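Local coordinates for amino acid ABC transporter, periplasmic amino acid-binding protein (Brucella ovis, PDB 4Z9N), which binds glutathione and probably serves as the periplasmic receptor that delivers amino acids or small peptides to an ABC transporter, at residues T90-I93 with S94-T97; P67-A70 with K71-F74. All blocks are in the same frame, centred on the assembly; numbering follows the deposited sequence.

Both contacts are local turns that lead from a loop into a short helix, and both bring an arginine to one carboxylate of glutathione. Interaction 2 comes first along the chain, joining strand 63-67 to helix 73-78, and is partly buried with an outer side facing solvent; interaction 1 opens helix 93-97, is buried and is approached by the second subunit. Arg-95 and Arg-73 meet around their shared anion, and Phe-74 packs against Arg-95. The chemistry differs with location: 67-74 places its pocket arginine beside a side chain-to-backbone exchange between Asn-69 and Glu-72, whereas 90-97 also carries a sodium ligand, Asp-96, at its far end.

Interaction 1: T90-I93 with S94-T97; sequences TWTI and SRDT. With NA (sodium ion), chain K; GSH (glutathione), chain U; EDO (1,2-ethanediol), chain V.
The capped start of helix 93-97, one wall of the glutathione pocket, joins Thr-90, Trp-91 and Thr-92 to Arg-95 and Asp-96 within seven residues. Thr-92 is the N-cap: its OG1, set between the backbone N and the carbonyl carbon (chi1 71°), accepts from Arg-95 N at 3.2 Å. Asp-96 N then bonds to Ile-93 O and, weakly, to Thr-92 O. From the capped turn Arg-95 reaches back, extended from CG to NE, along the preceding loop. Its NH1 gives one hydrogen bond to Thr-90 O, 2.9 Å away, in the carbonyl plane and on a lone pair. The same NH1 also binds O12 of glutathione, while NH2 takes O11 at 3.0 Å, so that the guanidinium holds both carboxylate oxygens of the glutamyl end. NE and NH2 donate further to O2 and O1 of a 1,2-ethanediol, probably a crystallisation additive. Thr-90 N joins in with a nearly straight bond to O12 (173°), and Thr-90 OG1 accepts from the ligand's N1 while also pairing with Glu-211. At the far end Trp-91 NE1 donates to Asp-96 OD2 over 3.0 Å. The acceptor lies close to the indole plane, yet the indole meets it from above the carboxylate plane; the ring and carboxylate planes lie 82° apart. Trp-230 and Arg-229 of the second subunit also bind OD2, leaving OD1 and the backbone O of Asp-96 for the sodium ion, the latter at 2.3 Å; Asp-226 of that subunit is another ligand. One short segment thus serves two ionic sites: the loop carbonyl of Thr-90 helps fix the rotation of an arginine poised for an anion, while the indole N-H and the partner subunit probably steady a carboxylate that faces a cation.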
# COMPACT_ATOMS: atom_id res chain seq x y z
N THR D 90 -7.40 -7.89 9.49
CA THR D 90 -6.16 -8.06 8.73
C THR D 90 -6.40 -8.37 7.25
O THR D 90 -7.20 -9.23 6.90
CB THR D 90 -5.31 -9.18 9.37
OG1 THR D 90 -4.99 -8.81 10.72
CG2 THR D 90 -4.03 -9.40 8.57
N TRP D 91 -5.73 -7.62 6.38
CA TRP D 91 -5.67 -7.92 4.95
C TRP D 91 -4.79 -9.15 4.73
O TRP D 91 -3.59 -9.12 5.03
CB TRP D 91 -5.08 -6.72 4.20
CG TRP D 91 -5.14 -6.75 2.69
CD1 TRP D 91 -5.39 -7.82 1.86
CD2 TRP D 91 -4.94 -5.63 1.86
NE1 TRP D 91 -5.37 -7.40 0.53
CE2 TRP D 91 -5.07 -6.05 0.52
CE3 TRP D 91 -4.65 -4.28 2.11
CZ2 TRP D 91 -4.94 -5.18 -0.55
CZ3 TRP D 91 -4.52 -3.42 1.06
CH2 TRP D 91 -4.68 -3.87 -0.26
N THR D 92 -5.37 -10.22 4.20
CA THR D 92 -4.62 -11.43 3.85
C THR D 92 -5.04 -11.86 2.46
O THR D 92 -6.10 -11.47 1.98
CB THR D 92 -4.91 -12.61 4.80
OG1 THR D 92 -6.25 -13.08 4.56
CG2 THR D 92 -4.80 -12.15 6.27
N ILE D 93 -4.24 -12.72 1.83
CA ILE D 93 -4.62 -13.12 0.48
C ILE D 93 -5.97 -13.86 0.44
O ILE D 93 -6.77 -13.63 -0.46
CB ILE D 93 -3.50 -13.95 -0.20
CG1 ILE D 93 -3.84 -14.18 -1.67
CG2 ILE D 93 -3.28 -15.31 0.50
CD1 ILE D 93 -2.68 -14.81 -2.45
N SER D 94 -6.24 -14.72 1.41
CA SER D 94 -7.46 -15.51 1.38
C SER D 94 -8.69 -14.61 1.55
O SER D 94 -9.74 -14.87 0.95
CB SER D 94 -7.44 -16.61 2.45
OG SER D 94 -7.28 -16.09 3.76
N ARG D 95 -8.56 -13.55 2.33
CA ARG D 95 -9.67 -12.62 2.49
C ARG D 95 -9.84 -11.75 1.24
O ARG D 95 -10.92 -11.22 0.99
CB ARG D 95 -9.48 -11.78 3.75
CG ARG D 95 -9.55 -12.63 5.01
CD ARG D 95 -9.12 -11.83 6.23
NE ARG D 95 -9.33 -12.60 7.46
CZ ARG D 95 -9.06 -12.13 8.68
NH1 ARG D 95 -8.57 -10.90 8.81
NH2 ARG D 95 -9.28 -12.87 9.75
N ASP D 96 -8.79 -11.66 0.44
CA ASP D 96 -8.78 -10.84 -0.78
C ASP D 96 -9.33 -11.63 -1.98
O ASP D 96 -9.90 -11.07 -2.92
CB ASP D 96 -7.34 -10.37 -1.07
CG ASP D 96 -7.25 -9.06 -1.86
OD1 ASP D 96 -8.29 -8.44 -2.22
OD2 ASP D 96 -6.10 -8.63 -2.09
N THR D 97 -9.19 -12.95 -1.93
CA THR D 97 -9.49 -13.77 -3.10
C THR D 97 -10.74 -14.64 -2.98
O THR D 97 -11.33 -15.00 -3.99
CB THR D 97 -8.35 -14.74 -3.42
OG1 THR D 97 -8.10 -15.58 -2.29
CG2 THR D 97 -7.09 -13.96 -3.76
NA NA K . -10.08 -8.94 -3.81
N1 GSH U . -6.67 -8.70 13.14
CA1 GSH U . -7.10 -10.05 13.48
C1 GSH U . -8.00 -10.57 12.36
O11 GSH U . -8.36 -11.78 12.37
O12 GSH U . -8.39 -9.80 11.44
CB1 GSH U . -7.89 -10.10 14.80
CG1 GSH U . -9.14 -9.21 14.66
CD1 GSH U . -10.05 -9.45 15.85
OE1 GSH U . -11.19 -9.79 15.72
N2 GSH U . -9.50 -9.25 17.17
CA2 GSH U . -10.37 -9.51 18.31
C2 GSH U . -11.59 -8.57 18.34
O2 GSH U . -11.65 -7.55 17.74
CB2 GSH U . -9.56 -9.50 19.61
SG2 GSH U . -8.99 -7.84 20.06
N3 GSH U . -12.73 -9.03 19.11
CA3 GSH U . -13.91 -8.21 19.18
C3 GSH U . -15.11 -9.08 18.81
O31 GSH U . -16.27 -8.63 19.04
O32 GSH U . -14.96 -10.22 18.27
C1 EDO V . -8.66 -16.26 9.53
O1 EDO V . -9.90 -15.69 9.95
C2 EDO V . -8.72 -16.69 8.07
O2 EDO V . -9.18 -15.62 7.23
O HOH W 1 -6.76 -15.14 6.28

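Interaction 2: P67-A70 with K71-F74; sequences PLNA and KERF. With GSH (glutathione), chain U.
Asn-69 and Glu-72 tie together the tight part of this turn by exchanging hydrogen bonds between side chain and backbone. Asn-69 N donates to Glu-72 OE2 at 2.8 Å, almost straight (170°) and on the anti side of the carboxylate. In return Asn-69 OD1 accepts from Lys-71 N, also at 2.8 Å, closing an Asx turn, and more weakly from Glu-72 N, which bonds as well to the backbone Asn-69 O at 3.2 Å. Both side chains have their CG between the backbone N and the carbonyl carbon, which turns the amide and carboxylate toward each other; their planes are 3° apart and stacked. Leu-68 adds a nonpolar side to this exchange, its CD2 lying 3.8 Å from Glu-72 CG. On the ligand side Arg-73 is oriented by the backbone. Ala-70 O, close to the guanidinium plane, accepts from Arg-73 NE at 2.8 Å and helps fix how the group is turned. NH1 and NH2 are thereby presented to the carboxylate of the glutamyl end of glutathione, NH2 reaching O11 at 3.0 Å. The ligand's OE1 and Phe-74 CZ lie on opposite faces of the guanidinium, each offset toward the rim; Thr-89 and Gly-140 accept further bonds from its nitrogens. The solvent side is much looser. Pro-67 is exposed, and the chain of Lys-71 leads away from the turn, bent at chi3, to a salt bridge with Glu-164. Glu-72, partly exposed, lies between these two regimes. The reciprocal bonds of Asn-69 and Glu-72 resemble those of a capping box, here just ahead of helix 73-78, and an arginine directed at the ligand's alpha-carboxylate is characteristic of the amino-acid pockets of family 3 solute-binding proteins.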
# COMPACT_ATOMS: atom_id res chain seq x y z
N PRO D 67 -22.10 -3.13 15.38
CA PRO D 67 -21.06 -3.92 16.06
C PRO D 67 -21.06 -5.36 15.56
O PRO D 67 -22.12 -5.95 15.40
CB PRO D 67 -21.48 -3.84 17.53
CG PRO D 67 -22.96 -3.61 17.49
CD PRO D 67 -23.21 -2.77 16.26
N LEU D 68 -19.86 -5.89 15.31
CA LEU D 68 -19.66 -7.21 14.73
C LEU D 68 -18.54 -8.00 15.43
O LEU D 68 -17.42 -7.52 15.57
CB LEU D 68 -19.36 -7.08 13.22
CG LEU D 68 -20.36 -6.33 12.35
CD1 LEU D 68 -19.80 -5.90 11.00
CD2 LEU D 68 -21.56 -7.24 12.13
N ASN D 69 -18.83 -9.23 15.85
CA ASN D 69 -17.77 -10.06 16.42
C ASN D 69 -16.94 -10.65 15.29
O ASN D 69 -17.25 -10.45 14.10
CB ASN D 69 -18.34 -11.15 17.37
CG ASN D 69 -19.12 -12.24 16.65
OD1 ASN D 69 -18.77 -12.68 15.57
ND2 ASN D 69 -20.21 -12.69 17.29
N ALA D 70 -15.87 -11.35 15.64
CA ALA D 70 -14.87 -11.76 14.67
C ALA D 70 -15.46 -12.68 13.60
O ALA D 70 -14.96 -12.76 12.47
CB ALA D 70 -13.71 -12.45 15.38
N LYS D 71 -16.52 -13.39 13.98
CA LYS D 71 -17.13 -14.39 13.10
C LYS D 71 -18.23 -13.86 12.17
O LYS D 71 -18.53 -14.48 11.16
CB LYS D 71 -17.68 -15.52 13.95
CG LYS D 71 -16.62 -16.48 14.43
CD LYS D 71 -17.25 -17.66 15.15
CE LYS D 71 -16.43 -18.92 14.91
NZ LYS D 71 -17.13 -20.12 15.43
N GLU D 72 -18.84 -12.73 12.50
CA GLU D 72 -19.95 -12.26 11.68
C GLU D 72 -19.55 -11.08 10.80
O GLU D 72 -20.33 -10.63 9.96
CB GLU D 72 -21.13 -11.89 12.57
CG GLU D 72 -20.84 -10.76 13.51
CD GLU D 72 -21.80 -10.70 14.70
OE1 GLU D 72 -22.82 -11.42 14.70
OE2 GLU D 72 -21.52 -9.93 15.63
N ARG D 73 -18.33 -10.57 10.98
CA ARG D 73 -17.94 -9.32 10.31
C ARG D 73 -17.93 -9.42 8.78
O ARG D 73 -18.36 -8.48 8.09
CB ARG D 73 -16.57 -8.86 10.81
CG ARG D 73 -15.47 -9.93 10.71
CD ARG D 73 -14.12 -9.46 11.28
NE ARG D 73 -13.29 -10.62 11.62
CZ ARG D 73 -11.96 -10.61 11.75
NH1 ARG D 73 -11.26 -9.49 11.53
NH2 ARG D 73 -11.33 -11.72 12.09
N PHE D 74 -17.45 -10.53 8.22
CA PHE D 74 -17.36 -10.58 6.75
C PHE D 74 -18.76 -10.78 6.13
O PHE D 74 -19.06 -10.20 5.09
CB PHE D 74 -16.38 -11.68 6.31
CG PHE D 74 -15.00 -11.47 6.83
CD1 PHE D 74 -14.26 -10.36 6.44
CD2 PHE D 74 -14.47 -12.33 7.79
CE1 PHE D 74 -12.98 -10.13 6.93
CE2 PHE D 74 -13.20 -12.13 8.30
CZ PHE D 74 -12.44 -11.02 7.88
N1 GSH U . -6.67 -8.70 13.14
CA1 GSH U . -7.10 -10.05 13.48
C1 GSH U . -8.00 -10.57 12.36
O11 GSH U . -8.36 -11.78 12.37
O12 GSH U . -8.39 -9.80 11.44
CB1 GSH U . -7.89 -10.10 14.80
CG1 GSH U . -9.14 -9.21 14.66
CD1 GSH U . -10.05 -9.45 15.85
OE1 GSH U . -11.19 -9.79 15.72
N2 GSH U . -9.50 -9.25 17.17
CA2 GSH U . -10.37 -9.51 18.31
C2 GSH U . -11.59 -8.57 18.34
O2 GSH U . -11.65 -7.55 17.74
CB2 GSH U . -9.56 -9.50 19.61
SG2 GSH U . -8.99 -7.84 20.06
N3 GSH U . -12.73 -9.03 19.11
CA3 GSH U . -13.91 -8.21 19.18
C3 GSH U . -15.11 -9.08 18.81
O31 GSH U . -16.27 -8.63 19.04
O32 GSH U . -14.96 -10.22 18.27